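Local atomic coordinates of dehalogenase-like hydrolase (Ralstonia solanacearum, PDB entry 3UMB), a protein that probably catalyses the hydrolytic dehalogenation of small (S)-2-haloalkanoic acids to (R)-2-hydroxyalkanoic acids, with release of a halide ion. Residues L81-N85 / H86-T90; Y161-A164 / P165-F168; G169-A172 / A173-L176. All coordinates share one frame; numbering follows the deposited sequence.

Contact 1: L81-N85 / H86-T90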
loop_
_atom_site.group_PDB
_atom_site.type_symbol
_atom_site.label_atom_id
_atom_site.label_comp_id
_atom_site.label_asym_id
_atom_site.label_seq_id
_atom_site.Cartn_x
_atom_site.Cartn_y
_atom_site.Cartn_z
ATOM N N LEU A 81 -0.628 22.951 -1.971
ATOM C CA LEU A 81 0.670 23.592 -2.213
ATOM C C LEU A 81 0.919 24.029 -3.675
ATOM O O LEU A 81 0.647 23.257 -4.600
ATOM C CB LEU A 81 1.778 22.627 -1.796
ATOM C CG LEU A 81 1.663 22.029 -0.399
ATOM C CD1 LEU A 81 2.824 21.021 -0.187
ATOM C CD2 LEU A 81 1.677 23.114 0.664
ATOM N N PRO A 82 1.464 25.259 -3.892
ATOM C CA PRO A 82 1.753 25.794 -5.244
ATOM C C PRO A 82 2.934 25.140 -6.041
ATOM O O PRO A 82 3.996 25.756 -6.234
ATOM C CB PRO A 82 2.026 27.282 -4.982
ATOM C CG PRO A 82 2.475 27.353 -3.611
ATOM C CD PRO A 82 1.716 26.284 -2.862
ATOM N N LEU A 83 2.698 23.924 -6.537
ATOM C CA LEU A 83 3.689 23.142 -7.271
ATOM C C LEU A 83 3.475 23.281 -8.776
ATOM O O LEU A 83 2.681 22.565 -9.371
ATOM C CB LEU A 83 3.616 21.654 -6.875
ATOM C CG LEU A 83 4.629 20.704 -7.542
ATOM C CD1 LEU A 83 5.792 20.392 -6.580
ATOM C CD2 LEU A 83 3.945 19.430 -8.009
ATOM N N GLY A 84 4.194 24.213 -9.381
ATOM C CA GLY A 84 4.267 24.290 -10.836
ATOM C C GLY A 84 5.598 23.700 -11.320
ATOM O O GLY A 84 6.300 23.035 -10.564
ATOM N N ASN A 85 5.957 23.985 -12.567
ATOM C CA ASN A 85 7.119 23.362 -13.175
ATOM C C ASN A 85 8.433 23.567 -12.381
ATOM O O ASN A 85 9.139 22.593 -12.108
ATOM C CB ASN A 85 7.254 23.793 -14.637
ATOM C CG ASN A 85 6.073 23.352 -15.478
ATOM O OD1 ASN A 85 5.664 22.184 -15.436
ATOM N ND2 ASN A 85 5.511 24.286 -16.254
ATOM N N HIS A 86 8.746 24.793 -11.961
ATOM C CA HIS A 86 10.019 25.014 -11.264
ATOM C C HIS A 86 10.062 24.188 -9.991
ATOM O O HIS A 86 11.012 23.445 -9.810
ATOM C CB HIS A 86 10.333 26.511 -10.969
ATOM C CG HIS A 86 11.536 26.710 -10.078
ATOM N ND1 HIS A 86 12.827 26.796 -10.568
ATOM C CD2 HIS A 86 11.643 26.802 -8.726
ATOM C CE1 HIS A 86 13.676 26.952 -9.561
ATOM N NE2 HIS A 86 12.986 26.946 -8.431
ATOM N N ALA A 87 9.060 24.291 -9.108
ATOM C CA ALA A 87 9.194 23.640 -7.773
ATOM C C ALA A 87 9.198 22.093 -7.896
ATOM O O ALA A 87 9.846 21.394 -7.123
ATOM C CB ALA A 87 8.125 24.110 -6.797
ATOM N N GLU A 88 8.444 21.603 -8.872
ATOM C CA GLU A 88 8.460 20.201 -9.282
ATOM C C GLU A 88 9.849 19.783 -9.780
ATOM O O GLU A 88 10.454 18.890 -9.215
ATOM C CB GLU A 88 7.448 19.982 -10.402
ATOM C CG GLU A 88 7.462 18.600 -10.975
ATOM C CD GLU A 88 6.174 18.252 -11.614
ATOM O OE1 GLU A 88 5.132 18.431 -10.968
ATOM O OE2 GLU A 88 6.184 17.788 -12.762
ATOM N N ALA A 89 10.349 20.444 -10.829
ATOM C CA ALA A 89 11.713 20.171 -11.310
ATOM C C ALA A 89 12.703 20.186 -10.140
ATOM O O ALA A 89 13.468 19.263 -9.963
ATOM C CB ALA A 89 12.121 21.154 -12.436
ATOM N N THR A 90 12.638 21.183 -9.282
ATOM C CA THR A 90 13.580 21.286 -8.160
ATOM C C THR A 90 13.544 20.118 -7.220
ATOM O O THR A 90 14.572 19.734 -6.651
ATOM C CB THR A 90 13.315 22.539 -7.304
ATOM O OG1 THR A 90 13.504 23.697 -8.106
ATOM C CG2 THR A 90 14.271 22.603 -6.115
#

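Contact 2: Y161-A164 / P165-F168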
loop_
_atom_site.group_PDB
_atom_site.type_symbol
_atom_site.label_atom_id
_atom_site.label_comp_id
_atom_site.label_asym_id
_atom_site.label_seq_id
_atom_site.Cartn_x
_atom_site.Cartn_y
_atom_site.Cartn_z
ATOM N N TYR A 161 11.817 -9.811 -6.446
ATOM C CA TYR A 161 12.789 -10.476 -5.567
ATOM C C TYR A 161 13.663 -11.454 -6.389
ATOM O O TYR A 161 14.906 -11.481 -6.249
ATOM C CB TYR A 161 12.107 -11.169 -4.377
ATOM C CG TYR A 161 11.530 -10.192 -3.346
ATOM C CD1 TYR A 161 12.350 -9.225 -2.713
ATOM C CD2 TYR A 161 10.197 -10.246 -2.986
ATOM C CE1 TYR A 161 11.827 -8.295 -1.779
ATOM C CE2 TYR A 161 9.654 -9.325 -2.037
ATOM C CZ TYR A 161 10.481 -8.354 -1.442
ATOM O OH TYR A 161 9.938 -7.483 -0.512
ATOM N N ALA A 162 13.032 -12.163 -7.323
ATOM C CA ALA A 162 13.742 -13.152 -8.093
ATOM C C ALA A 162 14.900 -12.596 -8.882
ATOM O O ALA A 162 15.757 -13.372 -9.262
ATOM C CB ALA A 162 12.828 -13.937 -9.017
ATOM N N LEU A 163 14.935 -11.299 -9.141
ATOM C CA LEU A 163 16.035 -10.743 -9.913
ATOM C C LEU A 163 17.415 -11.035 -9.266
ATOM O O LEU A 163 18.399 -11.203 -9.978
ATOM C CB LEU A 163 15.862 -9.219 -10.211
ATOM C CG LEU A 163 14.763 -8.759 -11.190
ATOM C CD1 LEU A 163 14.454 -7.254 -11.067
ATOM C CD2 LEU A 163 15.097 -9.111 -12.615
ATOM N N ALA A 164 17.492 -11.104 -7.943
ATOM C CA ALA A 164 18.815 -11.129 -7.304
ATOM C C ALA A 164 19.429 -12.520 -7.332
ATOM O O ALA A 164 20.564 -12.655 -7.752
ATOM C CB ALA A 164 18.797 -10.544 -5.928
ATOM N N PRO A 165 18.673 -13.566 -6.972
ATOM C CA PRO A 165 19.244 -14.881 -7.249
ATOM C C PRO A 165 19.732 -15.031 -8.695
ATOM O O PRO A 165 20.843 -15.539 -8.891
ATOM C CB PRO A 165 18.108 -15.821 -6.920
ATOM C CG PRO A 165 17.431 -15.098 -5.749
ATOM C CD PRO A 165 17.415 -13.678 -6.215
ATOM N N ARG A 166 18.976 -14.523 -9.680
ATOM C CA ARG A 166 19.359 -14.687 -11.088
ATOM C C ARG A 166 20.638 -14.063 -11.408
ATOM O O ARG A 166 21.467 -14.703 -12.013
ATOM C CB ARG A 166 18.373 -14.078 -12.078
ATOM C CG ARG A 166 17.416 -15.108 -12.615
ATOM C CD ARG A 166 16.996 -14.824 -14.075
ATOM N NE ARG A 166 16.299 -13.561 -14.222
ATOM C CZ ARG A 166 15.169 -13.278 -13.618
ATOM N NH1 ARG A 166 14.597 -14.167 -12.811
ATOM N NH2 ARG A 166 14.581 -12.124 -13.852
ATOM N N ALA A 167 20.778 -12.781 -11.078
ATOM C CA ALA A 167 22.016 -12.037 -11.371
ATOM C C ALA A 167 23.278 -12.626 -10.670
ATOM O O ALA A 167 24.354 -12.612 -11.249
ATOM C CB ALA A 167 21.858 -10.574 -11.024
ATOM N N PHE A 168 23.114 -13.142 -9.449
ATOM C CA PHE A 168 24.249 -13.611 -8.638
ATOM C C PHE A 168 24.617 -15.084 -8.844
ATOM O O PHE A 168 25.671 -15.505 -8.382
ATOM C CB PHE A 168 24.016 -13.300 -7.142
ATOM C CG PHE A 168 24.313 -11.857 -6.801
ATOM C CD1 PHE A 168 25.572 -11.477 -6.382
ATOM C CD2 PHE A 168 23.362 -10.868 -7.032
ATOM C CE1 PHE A 168 25.854 -10.144 -6.138
ATOM C CE2 PHE A 168 23.643 -9.541 -6.802
ATOM C CZ PHE A 168 24.888 -9.173 -6.354
#

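Contact 3: G169-A172 / A173-L176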
loop_
_atom_site.group_PDB
_atom_site.type_symbol
_atom_site.label_atom_id
_atom_site.label_comp_id
_atom_site.label_asym_id
_atom_site.label_seq_id
_atom_site.Cartn_x
_atom_site.Cartn_y
_atom_site.Cartn_z
ATOM N N GLY A 169 23.742 -15.839 -9.513
ATOM C CA GLY A 169 23.949 -17.233 -9.788
ATOM C C GLY A 169 23.879 -18.078 -8.540
ATOM O O GLY A 169 24.382 -19.197 -8.547
ATOM N N VAL A 170 23.241 -17.562 -7.478
ATOM C CA VAL A 170 23.053 -18.291 -6.211
ATOM C C VAL A 170 21.575 -18.310 -5.766
ATOM O O VAL A 170 20.816 -17.416 -6.123
ATOM C CB VAL A 170 23.933 -17.701 -5.064
ATOM C CG1 VAL A 170 25.424 -17.709 -5.474
ATOM C CG2 VAL A 170 23.502 -16.291 -4.691
ATOM N N PRO A 171 21.166 -19.352 -5.010
ATOM C CA PRO A 171 19.836 -19.414 -4.434
ATOM C C PRO A 171 19.644 -18.250 -3.506
ATOM O O PRO A 171 20.621 -17.757 -2.965
ATOM C CB PRO A 171 19.861 -20.704 -3.593
ATOM C CG PRO A 171 20.884 -21.517 -4.179
ATOM C CD PRO A 171 21.917 -20.597 -4.771
ATOM N N ALA A 172 18.393 -17.847 -3.316
ATOM C CA ALA A 172 17.974 -16.854 -2.305
ATOM C C ALA A 172 18.587 -17.112 -0.905
ATOM O O ALA A 172 19.054 -16.177 -0.235
ATOM C CB ALA A 172 16.446 -16.837 -2.203
ATOM N N ALA A 173 18.583 -18.372 -0.476
ATOM C CA ALA A 173 19.069 -18.714 0.882
ATOM C C ALA A 173 20.503 -18.275 1.132
ATOM O O ALA A 173 20.892 -18.033 2.284
ATOM C CB ALA A 173 18.917 -20.179 1.167
ATOM N N GLN A 174 21.270 -18.121 0.065
ATOM C CA GLN A 174 22.675 -17.757 0.195
ATOM C C GLN A 174 22.957 -16.276 -0.075
ATOM O O GLN A 174 24.115 -15.880 -0.161
ATOM C CB GLN A 174 23.518 -18.623 -0.771
ATOM C CG GLN A 174 23.464 -20.135 -0.449
ATOM C CD GLN A 174 24.088 -21.010 -1.550
ATOM O OE1 GLN A 174 24.963 -20.563 -2.314
ATOM N NE2 GLN A 174 23.634 -22.272 -1.627
ATOM N N ILE A 175 21.916 -15.472 -0.258
ATOM C CA ILE A 175 22.078 -14.023 -0.401
ATOM C C ILE A 175 21.572 -13.404 0.888
ATOM O O ILE A 175 20.550 -13.824 1.422
ATOM C CB ILE A 175 21.327 -13.477 -1.644
ATOM C CG1 ILE A 175 21.872 -14.153 -2.914
ATOM C CG2 ILE A 175 21.462 -11.957 -1.768
ATOM C CD1 ILE A 175 21.288 -13.632 -4.232
ATOM N N LEU A 176 22.338 -12.461 1.435
ATOM C CA LEU A 176 21.838 -11.634 2.530
ATOM C C LEU A 176 21.144 -10.413 1.925
ATOM O O LEU A 176 21.746 -9.613 1.185
ATOM C CB LEU A 176 22.932 -11.192 3.504
ATOM C CG LEU A 176 22.412 -10.311 4.656
ATOM C CD1 LEU A 176 21.405 -11.048 5.566
ATOM C CD2 LEU A 176 23.583 -9.764 5.467
#

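Contact 1: L81-N85 / H86-T90
With CG of L83 anti to the backbone N (chi1 -178°) and CG of E88 likewise anti to its own (chi1 175°), the two side chains meet beside the first turn of helix 85-96 and cross at about a right angle. The branches of L83 divide the work. CD1 lies against the helix backbone, 3.7 Å from E88 N, and is the atom that reaches A87, ending 4.4 Å from A87 CB; CD2 instead meets the carboxylate, 3.3 Å from E88 OE1. The glutamate chain runs extended beyond CG, carrying its acid group out past the leucine. There OE2 forms a salt bridge with R73 of helix 64-78, the helix on which L83 also rests through L72 and C76. The carboxylate is thus held by an arginine while a methyl group lies against its other oxygen, OE1, which also has a hydrogen-bonding partner outside the two segments.

G84 occupies the N-cap of helix 85-96; an inverse gamma turn centred on P82 precedes it, closed by L83 N bonded to L81 O. The cap residue starts the backbone ladder: G84 O accepts from E88 N at 3.1 Å, nearly along the C=O axis. One residue on, N85 O receives A89 N at 2.8 Å with an N-H...O angle of 166°. The N-H that L83 CD1 packs against is therefore itself bonded to G84 O.

Further along, H86 O takes two donors. T90 N supplies the ordinary helical bond, and T90 OG1 donates from above the carbonyl plane at 3.0 Å. The same hydroxyl oxygen lies over one face of the H86 imidazole, 3.3 Å above the ring plane and displaced toward its rim.

Contact 2: Y161-A164 / P165-F168
Backbone hydrogen bonds between A162-A164 and R166-F168 hold this short helix, 163-168, together, and they are uneven in strength. A167 N donates to L163 O at 3.1 Å with an N-H...O angle of 170°, the donor standing 22° out of the carbonyl plane. F168 N meets A164 O at the same length of 3.1 Å. The bond from R166 N to A162 O, at 3.4 Å, is weak. P165 has no N-H to give, so Y161 O faces ring carbon P165 CD at 3.3 Å where a helical donor would otherwise stand; Y161 O instead takes A164 N.

Apolar contact is closest where the proline ring follows A164: A164 CB and P165 CD are 3.4 Å apart, tighter than usual for two carbons. F168, its CG anti to the carbonyl carbon (chi1 -79°), brings a ring edge to A164 O, which lies in the ring plane 3.4 Å from F168 CD2. The ring also meets H144 edge-to-face and touches A6 and V8, while A164 rests on V8 and A167 on L146. The helix thereby packs on strands 6-9 and 144-147 of the parallel sheet in the Rossmann-like core of the HAD fold.

Contacts of the charged group fall on another side. R166 bends at chi2 and chi3, folding its guanidinium back along the helix until NH2 comes 3.3 Å from L163 CD2 and NH1 approaches A162 CB. The two side chains lie obliquely to each other, and L163, which is buried, also touches V151.

One aromatic edge, at CD2 of F168, meets A164 O beside its N-H donor, which probably makes the oxygen's surroundings slightly electropositive, whereas the guanidinium of R166 meets a leucine methyl, an apolar neighbour that offers it no acceptor.

Contact 3: G169-A172 / A173-L176
V170 lays its CG2 methyl over the side chain of I175, 3.2 Å from CG1 and 3.5 Å from CD1, both closer than ordinary carbon contact. The two lie in the connection that leads from helix 163-168 into strand 175-179, the part of a beta-alpha-beta crossover in which the chain returns to the parallel sheet of the HAD core. The connection begins at G169, which leaves the helix with positive phi, and then winds through a short 3-10 turn.

Torsions about the first side-chain bonds explain the crowding of the two branched residues. In V170, CG2 sits between the backbone N and the carbonyl carbon, while I175 turns CG1 anti to its carbonyl carbon (chi1 -60°), so that the methyl and the methylene face each other. I175 is buried, packing also on F193 and on V8 of strand 6-9, and the valine closes over it from the loop.

Two i to i+3 hydrogen bonds make the turn. Q174 N donates to P171 O at 3.1 Å, and I175 N to A172 O at 2.9 Å. Both donors stand well above the carbonyl planes, by 53° in the first and 57° in the second, consistent with the tight winding of a 3-10 turn. The second bond delivers the chain to the strand, where I175 and L176 take up backbone bonds to T194 and to A6 and V8 on either neighbouring strand.

The amide of Q174 passes over the P171 ring at a slant, its chain extended beyond CG. NE2 approaches P171 CG at 3.8 Å, and OE1 is 3.9 Å from P171 CD.

Contact 1 stands apart from the other two: its centre is about 37 Å from that of contact 2 and about 43 Å from that of contact 3, across the centre of the chain. It lies at the surface, and its bonds are those of a helix start, with a charged pair, E88 and R73, tying it to helix 64-78. Contacts 2 and 3 are consecutive, with centres about 8 Å apart, and belong to one helix-to-strand passage of the parallel sheet. P165 CB meets V170 O at 3.2 Å, and I175 CD1 reaches A164 O at 3.7 Å. Contact 2 is partly buried and mostly helical; contact 3 lies at the surface but sends I175 inward, replacing i to i+4 bonds with 3-10 ones.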